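Local coordinates for protein putative branched-chain amino acid ABC transporter (Rhodospirillum rubrum ATCC 11170, PDB 3HUT) that probably binds amino acids, perhaps branched-chain ones, in the periplasm and delivers them to an ABC transporter for uptake, at residues Ser265-Glu268 and Thr269-Ala273; Ala27-Leu30 and Gln31-Phe35; Gln99-Pro102 and Thr103-His106. All coordinates share one frame; numbering follows the deposited sequence.

Interaction 1. Residues Ser265-Glu268 and Thr269-Ala273; sequences SAYE and TLYGA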
ATOM      1  N   SER A 265      -7.058   0.041  17.569  1.00 11.60           N
ATOM      2  CA  SER A 265      -7.927   0.233  18.733  1.00 11.55           C
ATOM      3  C   SER A 265      -8.569   1.619  18.748  1.00 11.67           C
ATOM      4  O   SER A 265      -9.787   1.752  18.910  1.00 10.93           O
ATOM      5  CB  SER A 265      -7.124   0.024  20.023  1.00 11.77           C
ATOM      6  OG  SER A 265      -7.912   0.285  21.173  1.00 13.55           O
ATOM      7  N   ALA A 266      -7.747   2.651  18.586  1.00  9.24           N
ATOM      8  CA  ALA A 266      -8.238   4.025  18.579  1.00  9.55           C
ATOM      9  C   ALA A 266      -9.279   4.234  17.488  1.00  9.77           C
ATOM     10  O   ALA A 266     -10.307   4.882  17.711  1.00 10.29           O
ATOM     11  CB  ALA A 266      -7.083   4.996  18.371  1.00  9.68           C
ATOM     12  N   TYR A 267      -8.999   3.683  16.311  1.00 10.25           N
ATOM     13  CA  TYR A 267      -9.878   3.809  15.154  1.00 12.33           C
ATOM     14  C   TYR A 267     -11.240   3.140  15.346  1.00 11.86           C
ATOM     15  O   TYR A 267     -12.283   3.741  15.077  1.00 11.70           O
ATOM     16  CB  TYR A 267      -9.197   3.208  13.924  1.00 12.53           C
ATOM     17  CG  TYR A 267      -9.836   3.616  12.622  1.00 12.66           C
ATOM     18  CD1 TYR A 267      -9.330   4.686  11.885  1.00 12.95           C
ATOM     19  CD2 TYR A 267     -10.954   2.943  12.131  1.00 12.49           C
ATOM     20  CE1 TYR A 267      -9.921   5.077  10.689  1.00 13.56           C
ATOM     21  CE2 TYR A 267     -11.555   3.329  10.935  1.00 14.80           C
ATOM     22  CZ  TYR A 267     -11.030   4.396  10.221  1.00 13.07           C
ATOM     23  OH  TYR A 267     -11.604   4.774   9.032  1.00 18.18           O
ATOM     24  N   GLU A 268     -11.224   1.888  15.795  1.00 12.49           N
ATOM     25  CA  GLU A 268     -12.460   1.141  16.008  1.00 12.17           C
ATOM     26  C   GLU A 268     -13.295   1.782  17.104  1.00 11.92           C
ATOM     27  O   GLU A 268     -14.517   1.875  16.995  1.00 11.55           O
ATOM     28  CB  GLU A 268     -12.147  -0.315  16.371  1.00 12.16           C
ATOM     29  CG  GLU A 268     -11.295  -1.024  15.331  1.00 16.46           C
ATOM     30  CD  GLU A 268     -11.126  -2.509  15.613  1.00 19.92           C
ATOM     31  OE1 GLU A 268     -10.832  -2.870  16.774  1.00 21.79           O
ATOM     32  OE2 GLU A 268     -11.276  -3.313  14.667  1.00 21.72           O
ATOM     33  N   THR A 269     -12.625   2.242  18.153  1.00 11.16           N
ATOM     34  CA  THR A 269     -13.304   2.877  19.272  1.00 10.98           C
ATOM     35  C   THR A 269     -14.010   4.160  18.843  1.00 12.43           C
ATOM     36  O   THR A 269     -15.172   4.396  19.184  1.00 10.82           O
ATOM     37  CB  THR A 269     -12.308   3.220  20.395  1.00  8.89           C
ATOM     38  OG1 THR A 269     -11.828   2.008  20.987  1.00  7.95           O
ATOM     39  CG2 THR A 269     -12.971   4.082  21.466  1.00  8.59           C
ATOM     40  N   LEU A 270     -13.300   4.984  18.086  1.00 12.38           N
ATOM     41  CA  LEU A 270     -13.843   6.254  17.635  1.00 14.45           C
ATOM     42  C   LEU A 270     -14.817   6.170  16.468  1.00 14.31           C
ATOM     43  O   LEU A 270     -15.808   6.898  16.439  1.00 15.75           O
ATOM     44  CB  LEU A 270     -12.692   7.193  17.265  1.00 15.60           C
ATOM     45  CG  LEU A 270     -13.058   8.573  16.721  1.00 18.78           C
ATOM     46  CD1 LEU A 270     -13.936   9.309  17.720  1.00 21.15           C
ATOM     47  CD2 LEU A 270     -11.781   9.357  16.446  1.00 20.13           C
ATOM     48  N   TYR A 271     -14.549   5.280  15.519  1.00 13.90           N
ATOM     49  CA  TYR A 271     -15.393   5.160  14.332  1.00 15.11           C
ATOM     50  C   TYR A 271     -16.321   3.952  14.262  1.00 16.59           C
ATOM     51  O   TYR A 271     -17.155   3.855  13.355  1.00 16.91           O
ATOM     52  CB  TYR A 271     -14.502   5.220  13.087  1.00 12.46           C
ATOM     53  CG  TYR A 271     -13.712   6.507  13.027  1.00 13.82           C
ATOM     54  CD1 TYR A 271     -14.364   7.736  12.933  1.00 14.27           C
ATOM     55  CD2 TYR A 271     -12.320   6.505  13.114  1.00 14.30           C
ATOM     56  CE1 TYR A 271     -13.656   8.931  12.930  1.00 13.39           C
ATOM     57  CE2 TYR A 271     -11.598   7.703  13.112  1.00 14.62           C
ATOM     58  CZ  TYR A 271     -12.276   8.911  13.020  1.00 14.55           C
ATOM     59  OH  TYR A 271     -11.584  10.099  13.026  1.00 15.38           O
ATOM     60  N   GLY A 272     -16.182   3.039  15.216  1.00 16.95           N
ATOM     61  CA  GLY A 272     -17.039   1.865  15.243  1.00 17.97           C
ATOM     62  C   GLY A 272     -16.908   0.912  14.068  1.00 18.52           C
ATOM     63  O   GLY A 272     -17.851   0.187  13.747  1.00 19.33           O
ATOM     64  N   ALA A 273     -15.747   0.901  13.424  1.00 17.62           N
ATOM     65  CA  ALA A 273     -15.523   0.007  12.294  1.00 17.77           C
ATOM     66  C   ALA A 273     -14.043  -0.336  12.187  1.00 18.18           C
ATOM     67  O   ALA A 273     -13.194   0.418  12.657  1.00 17.72           O
ATOM     68  CB  ALA A 273     -16.008   0.661  11.000  1.00 16.64           C
TER

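Interaction 2. Residues Ala27-Leu30 and Gln31-Phe35; sequences AARL and QLDRF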
ATOM      1  N   ALA A  27      -9.150   8.829   9.293  1.00  8.32           N
ATOM      2  CA  ALA A  27      -7.771   8.584   9.689  1.00  7.96           C
ATOM      3  C   ALA A  27      -7.025   9.897   9.902  1.00  8.64           C
ATOM      4  O   ALA A  27      -6.274  10.044  10.870  1.00  8.61           O
ATOM      5  CB  ALA A  27      -7.069   7.747   8.626  1.00  8.85           C
ATOM      6  N   ALA A  28      -7.234  10.849   8.998  1.00  8.43           N
ATOM      7  CA  ALA A  28      -6.576  12.152   9.089  1.00  8.66           C
ATOM      8  C   ALA A  28      -6.873  12.832  10.418  1.00 10.59           C
ATOM      9  O   ALA A  28      -5.969  13.333  11.094  1.00 10.75           O
ATOM     10  CB  ALA A  28      -7.028  13.050   7.942  1.00  7.52           C
ATOM     11  N   ARG A  29      -8.147  12.846  10.782  1.00 11.24           N
ATOM     12  CA  ARG A  29      -8.599  13.466  12.022  1.00 12.50           C
ATOM     13  C   ARG A  29      -7.882  12.890  13.243  1.00 10.54           C
ATOM     14  O   ARG A  29      -7.431  13.631  14.114  1.00  8.99           O
ATOM     15  CB  ARG A  29     -10.115  13.275  12.149  1.00 16.27           C
ATOM     16  CG  ARG A  29     -10.698  13.462  13.545  1.00 23.22           C
ATOM     17  CD  ARG A  29     -10.735  14.915  13.986  1.00 29.91           C
ATOM     18  NE  ARG A  29     -11.572  15.079  15.175  1.00 35.16           N
ATOM     19  CZ  ARG A  29     -11.744  16.226  15.824  1.00 37.80           C
ATOM     20  NH1 ARG A  29     -11.134  17.327  15.404  1.00 39.85           N
ATOM     21  NH2 ARG A  29     -12.531  16.274  16.893  1.00 39.35           N
ATOM     22  N   LEU A  30      -7.778  11.568  13.302  1.00  9.80           N
ATOM     23  CA  LEU A  30      -7.124  10.910  14.430  1.00 10.55           C
ATOM     24  C   LEU A  30      -5.659  11.336  14.552  1.00 10.71           C
ATOM     25  O   LEU A  30      -5.196  11.708  15.628  1.00 10.61           O
ATOM     26  CB  LEU A  30      -7.206   9.393  14.259  1.00 13.73           C
ATOM     27  CG  LEU A  30      -6.937   8.518  15.484  1.00 15.66           C
ATOM     28  CD1 LEU A  30      -7.943   8.839  16.576  1.00 16.96           C
ATOM     29  CD2 LEU A  30      -7.053   7.052  15.092  1.00 17.02           C
ATOM     30  N   GLN A  31      -4.935  11.275  13.440  1.00  9.92           N
ATOM     31  CA  GLN A  31      -3.522  11.645  13.408  1.00  8.16           C
ATOM     32  C   GLN A  31      -3.307  13.125  13.747  1.00  8.64           C
ATOM     33  O   GLN A  31      -2.470  13.472  14.589  1.00  7.01           O
ATOM     34  CB  GLN A  31      -2.955  11.346  12.019  1.00  8.69           C
ATOM     35  CG  GLN A  31      -1.435  11.413  11.895  1.00  9.53           C
ATOM     36  CD  GLN A  31      -0.726  10.288  12.636  1.00 10.60           C
ATOM     37  OE1 GLN A  31      -0.455  10.389  13.837  1.00 10.82           O
ATOM     38  NE2 GLN A  31      -0.430   9.202  11.920  1.00  8.56           N
ATOM     39  N   LEU A  32      -4.058  13.998  13.081  1.00  6.91           N
ATOM     40  CA  LEU A  32      -3.932  15.431  13.306  1.00  9.17           C
ATOM     41  C   LEU A  32      -4.210  15.788  14.761  1.00  9.92           C
ATOM     42  O   LEU A  32      -3.447  16.525  15.388  1.00 10.71           O
ATOM     43  CB  LEU A  32      -4.894  16.201  12.396  1.00  8.85           C
ATOM     44  CG  LEU A  32      -4.751  17.723  12.432  1.00 10.71           C
ATOM     45  CD1 LEU A  32      -3.386  18.117  11.876  1.00 12.40           C
ATOM     46  CD2 LEU A  32      -5.859  18.362  11.622  1.00  9.78           C
ATOM     47  N   ASP A  33      -5.303  15.265  15.305  1.00 12.56           N
ATOM     48  CA  ASP A  33      -5.638  15.563  16.685  1.00 13.73           C
ATOM     49  C   ASP A  33      -4.510  15.143  17.620  1.00 15.12           C
ATOM     50  O   ASP A  33      -4.150  15.890  18.531  1.00 15.22           O
ATOM     51  CB  ASP A  33      -6.955  14.882  17.079  1.00 14.88           C
ATOM     52  CG  ASP A  33      -8.168  15.572  16.479  1.00 16.63           C
ATOM     53  OD1 ASP A  33      -8.011  16.663  15.885  1.00 15.88           O
ATOM     54  OD2 ASP A  33      -9.282  15.027  16.606  1.00 17.73           O
ATOM     55  N   ARG A  34      -3.932  13.965  17.387  1.00 15.93           N
ATOM     56  CA  ARG A  34      -2.837  13.497  18.237  1.00 16.49           C
ATOM     57  C   ARG A  34      -1.635  14.419  18.115  1.00 14.90           C
ATOM     58  O   ARG A  34      -1.031  14.804  19.116  1.00 15.24           O
ATOM     59  CB  ARG A  34      -2.405  12.077  17.861  1.00 19.11           C
ATOM     60  CG  ARG A  34      -3.487  11.036  18.011  1.00 25.81           C
ATOM     61  CD  ARG A  34      -2.905   9.632  17.998  1.00 30.03           C
ATOM     62  NE  ARG A  34      -3.909   8.636  17.634  1.00 34.95           N
ATOM     63  CZ  ARG A  34      -3.705   7.321  17.651  1.00 36.32           C
ATOM     64  NH1 ARG A  34      -2.531   6.830  18.028  1.00 36.76           N
ATOM     65  NH2 ARG A  34      -4.670   6.497  17.265  1.00 35.18           N
ATOM     66  N   PHE A  35      -1.291  14.763  16.878  1.00 13.71           N
ATOM     67  CA  PHE A  35      -0.157  15.637  16.605  1.00 13.38           C
ATOM     68  C   PHE A  35      -0.308  16.972  17.337  1.00 14.54           C
ATOM     69  O   PHE A  35       0.592  17.396  18.062  1.00 13.54           O
ATOM     70  CB  PHE A  35      -0.042  15.883  15.096  1.00 12.72           C
ATOM     71  CG  PHE A  35       1.185  16.656  14.694  1.00 14.14           C
ATOM     72  CD1 PHE A  35       2.430  16.038  14.649  1.00 14.94           C
ATOM     73  CD2 PHE A  35       1.092  18.004  14.362  1.00 13.87           C
ATOM     74  CE1 PHE A  35       3.570  16.752  14.274  1.00 17.13           C
ATOM     75  CE2 PHE A  35       2.220  18.725  13.989  1.00 15.09           C
ATOM     76  CZ  PHE A  35       3.463  18.099  13.945  1.00 15.34           C
TER

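Interaction 3. Residues Gln99-Pro102 and Thr103-His106; sequences QLSP and TAAH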
ATOM      1  N   GLN A  99       3.610  17.245  -2.640  1.00  6.23           N
ATOM      2  CA  GLN A  99       2.375  16.458  -2.616  1.00  6.88           C
ATOM      3  C   GLN A  99       2.609  15.048  -2.079  1.00  7.25           C
ATOM      4  O   GLN A  99       3.533  14.361  -2.508  1.00  7.48           O
ATOM      5  CB  GLN A  99       1.782  16.377  -4.036  1.00  5.90           C
ATOM      6  CG  GLN A  99       0.675  15.323  -4.217  1.00  7.32           C
ATOM      7  CD  GLN A  99       0.219  15.155  -5.667  1.00  8.28           C
ATOM      8  OE1 GLN A  99       0.966  15.416  -6.605  1.00  7.87           O
ATOM      9  NE2 GLN A  99      -1.008  14.689  -5.846  1.00  8.65           N
ATOM     10  N   LEU A 100       1.780  14.620  -1.135  1.00  7.13           N
ATOM     11  CA  LEU A 100       1.910  13.277  -0.592  1.00  6.99           C
ATOM     12  C   LEU A 100       0.596  12.526  -0.765  1.00  7.80           C
ATOM     13  O   LEU A 100      -0.384  12.809  -0.075  1.00  5.89           O
ATOM     14  CB  LEU A 100       2.297  13.311   0.896  1.00  6.44           C
ATOM     15  CG  LEU A 100       2.315  11.948   1.618  1.00  8.67           C
ATOM     16  CD1 LEU A 100       3.177  10.977   0.856  1.00  8.25           C
ATOM     17  CD2 LEU A 100       2.824  12.113   3.043  1.00  7.52           C
ATOM     18  N   SER A 101       0.571  11.589  -1.709  1.00  7.29           N
ATOM     19  CA  SER A 101      -0.628  10.793  -1.939  1.00  6.72           C
ATOM     20  C   SER A 101      -0.566   9.543  -1.073  1.00  7.48           C
ATOM     21  O   SER A 101       0.427   8.812  -1.081  1.00  6.03           O
ATOM     22  CB  SER A 101      -0.738  10.369  -3.399  1.00  8.60           C
ATOM     23  OG  SER A 101      -1.805   9.445  -3.544  1.00  9.73           O
ATOM     24  N   PRO A 102      -1.632   9.270  -0.320  1.00  6.75           N
ATOM     25  CA  PRO A 102      -1.555   8.068   0.505  1.00  7.66           C
ATOM     26  C   PRO A 102      -1.662   6.766  -0.279  1.00  8.67           C
ATOM     27  O   PRO A 102      -1.120   5.742   0.132  1.00  9.04           O
ATOM     28  CB  PRO A 102      -2.704   8.257   1.499  1.00 10.31           C
ATOM     29  CG  PRO A 102      -3.692   9.084   0.734  1.00 10.11           C
ATOM     30  CD  PRO A 102      -2.829  10.072  -0.003  1.00  7.34           C
ATOM     31  N   THR A 103      -2.313   6.813  -1.436  1.00  7.58           N
ATOM     32  CA  THR A 103      -2.533   5.596  -2.209  1.00  9.00           C
ATOM     33  C   THR A 103      -2.187   5.571  -3.707  1.00  9.91           C
ATOM     34  O   THR A 103      -2.377   4.547  -4.354  1.00  9.85           O
ATOM     35  CB  THR A 103      -3.992   5.169  -2.048  1.00  8.15           C
ATOM     36  OG1 THR A 103      -4.843   6.271  -2.377  1.00  8.87           O
ATOM     37  CG2 THR A 103      -4.269   4.756  -0.611  1.00 12.02           C
ATOM     38  N   ALA A 104      -1.690   6.670  -4.270  1.00 10.25           N
ATOM     39  CA  ALA A 104      -1.329   6.661  -5.692  1.00 10.08           C
ATOM     40  C   ALA A 104      -0.136   5.714  -5.876  1.00  9.48           C
ATOM     41  O   ALA A 104       1.007   6.095  -5.648  1.00  9.92           O
ATOM     42  CB  ALA A 104      -0.987   8.066  -6.166  1.00 10.88           C
ATOM     43  N   ALA A 105      -0.418   4.483  -6.305  1.00 10.31           N
ATOM     44  CA  ALA A 105       0.610   3.456  -6.472  1.00 10.28           C
ATOM     45  C   ALA A 105       1.184   3.244  -7.866  1.00 11.78           C
ATOM     46  O   ALA A 105       2.116   2.460  -8.045  1.00 12.03           O
ATOM     47  CB  ALA A 105       0.081   2.120  -5.933  1.00 12.04           C
ATOM     48  N   HIS A 106       0.641   3.928  -8.862  1.00 11.25           N
ATOM     49  CA  HIS A 106       1.134   3.753 -10.226  1.00 12.07           C
ATOM     50  C   HIS A 106       2.588   4.200 -10.381  1.00 11.47           C
ATOM     51  O   HIS A 106       2.967   5.278  -9.937  1.00 11.13           O
ATOM     52  CB  HIS A 106       0.251   4.519 -11.209  1.00 12.66           C
ATOM     53  CG  HIS A 106       0.541   4.204 -12.642  1.00 15.01           C
ATOM     54  ND1 HIS A 106       1.705   4.599 -13.269  1.00 14.01           N
ATOM     55  CD2 HIS A 106      -0.155   3.486 -13.555  1.00 16.02           C
ATOM     56  CE1 HIS A 106       1.713   4.135 -14.506  1.00 15.98           C
ATOM     57  NE2 HIS A 106       0.597   3.456 -14.705  1.00 19.01           N
TER

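Interaction 1. Residues Ser265-Glu268 and Thr269-Ala273
Y271 stands one helical turn beyond Y267 and turns the edge of its ring to the face of the Y267 ring. Its CB lies 3.3 Å from Y267 O, the carbonyl that also receives the Y271 backbone N-H in an ordinary helical bond. With CG anti to the carbonyl carbon (chi1 -59°), the ring leans back along the helix, and CD2 arrives over the centre of the Y267 ring, 3.5 Å above its plane. CE2, the next atom out, passes 3.9 Å from Y267 CE1. The two planes make 56°, a tilted edge-to-face pair with centroids 4.8 Å apart. At the tip, Y271 OH makes a weak hydrogen bond to E26 O, and Y267 OH makes another weak one, to E26 OE1 on helix 18-37.

The far side of the helix is tied by T269, whose OG1 and N both donate to S265 O, approaching from opposite faces of the carbonyl plane; the hydroxyl is 2.9 Å away. At the C-terminal end, G272 takes a positive phi of 64°, yet its N still bonds to E268 O. The chain then folds back, placing A273 O at the edge of the Y267 ring, 3.4 Å from CD2, and 3.5 Å from E268 CA in a CA-H...O contact. This is a helix C-terminus ended by a glycine in the C' position, here closing helix 258-271 of the periplasmic binding protein fold.

Interaction 2. Residues Ala27-Leu30 and Gln31-Phe35
L30 and R34, R29 and D33 are i, i+4 pairs on helix 18-37, the helix of a beta-alpha-beta unit between strands 5-11 and 46-52. R29 and D33 cross obliquely on the outward side, their guanidinium and carboxylate planes 73° apart. The R29 chain bends at chi2 (73°), which turns it along the helix and brings one guanidinium face against the carboxylate, with D33 CG 3.3 Å above the plane. The salt bridge therefore rests on charge alone: no N-H points at OD2, and the exact place of that oxygen is doubtful.

L30 and R34 meet differently. The arginine chain runs extended from CG to NE and lays its guanidinium alongside the leucine, so that L30 CD2 sits at the edge of the group, 3.3 Å from R34 NH2. L30 CG is 3.5 Å from the same nitrogen. Both side chains also touch A266 of helix 258-271. Q31 turns elsewhere, its NE2 donating to Y283 O on helix 277-296, and L32 and A28 face strand 46-52, where they pack on V46, I48 and Y50. Four backbone bonds, from Q31, L32, D33 and R34 back to A27, A28, R29 and L30, hold the turn on which the i, i+4 pairs stand. The last of these carbonyls meets R34 twice: L30 O accepts from R34 N at 3.1 Å, and R34 CG lies 3.0 Å from it.

Interaction 3. Residues Gln99-Pro102 and Thr103-His106
S101 OG accepts from two backbone N-H groups, those of A104 and T103. A104 N donates to S101 OG at 2.9 Å with an N-H...O angle of 148°, and T103 N adds a weak, longer bond to the same oxygen at 3.4 Å. The i+2 bond of an ST turn is thus the weak one and the i+3 bond the firm one, bending the chain as it leaves strand 99-101. Extended away from its own backbone N (chi1 172°), the hydroxyl also bonds to D79 O, its main outside partner, so it ties two strand-end loops together. T103 OG1 bonds to F80 O. Were an alanine here, A104 N and D79 O would probably be left without their mate and the turn would be freer to open.

Packing is tight here: A104 CB lies 3.1 Å from S101 OG and 3.6 Å from S101 CB.

In this family the loops that follow such strands commonly border the ligand cleft, and this turn is probably placed likewise. It is buried between helix 82-95, where A104 touches S82 and S85, and helices 18-37 and 277-296, where P102 and T103 pack on F24, A285 and F278; strands 73-78 and 116-118 flank strand 99-101.

In the fold
From the N terminus, interaction 2 comes first, within helix 18-37; interaction 3 follows, closing the turn after strand 99-101; interaction 1 comes last, at the end of helix 258-271. The three are local and in series, so none nests in or crosses another. Interactions 1 and 2, with centres about 13 Å apart, touch directly: L270 packs on L30, and Y271 lies against R29, joining two helices far apart in sequence. Interaction 3 touches neither, but helix 18-37 also packs on its turn. Helix 277-296 contacts both 27-35 and 99-106, linking helix 18-37 to the end of strand 99-101 in the parallel sheet.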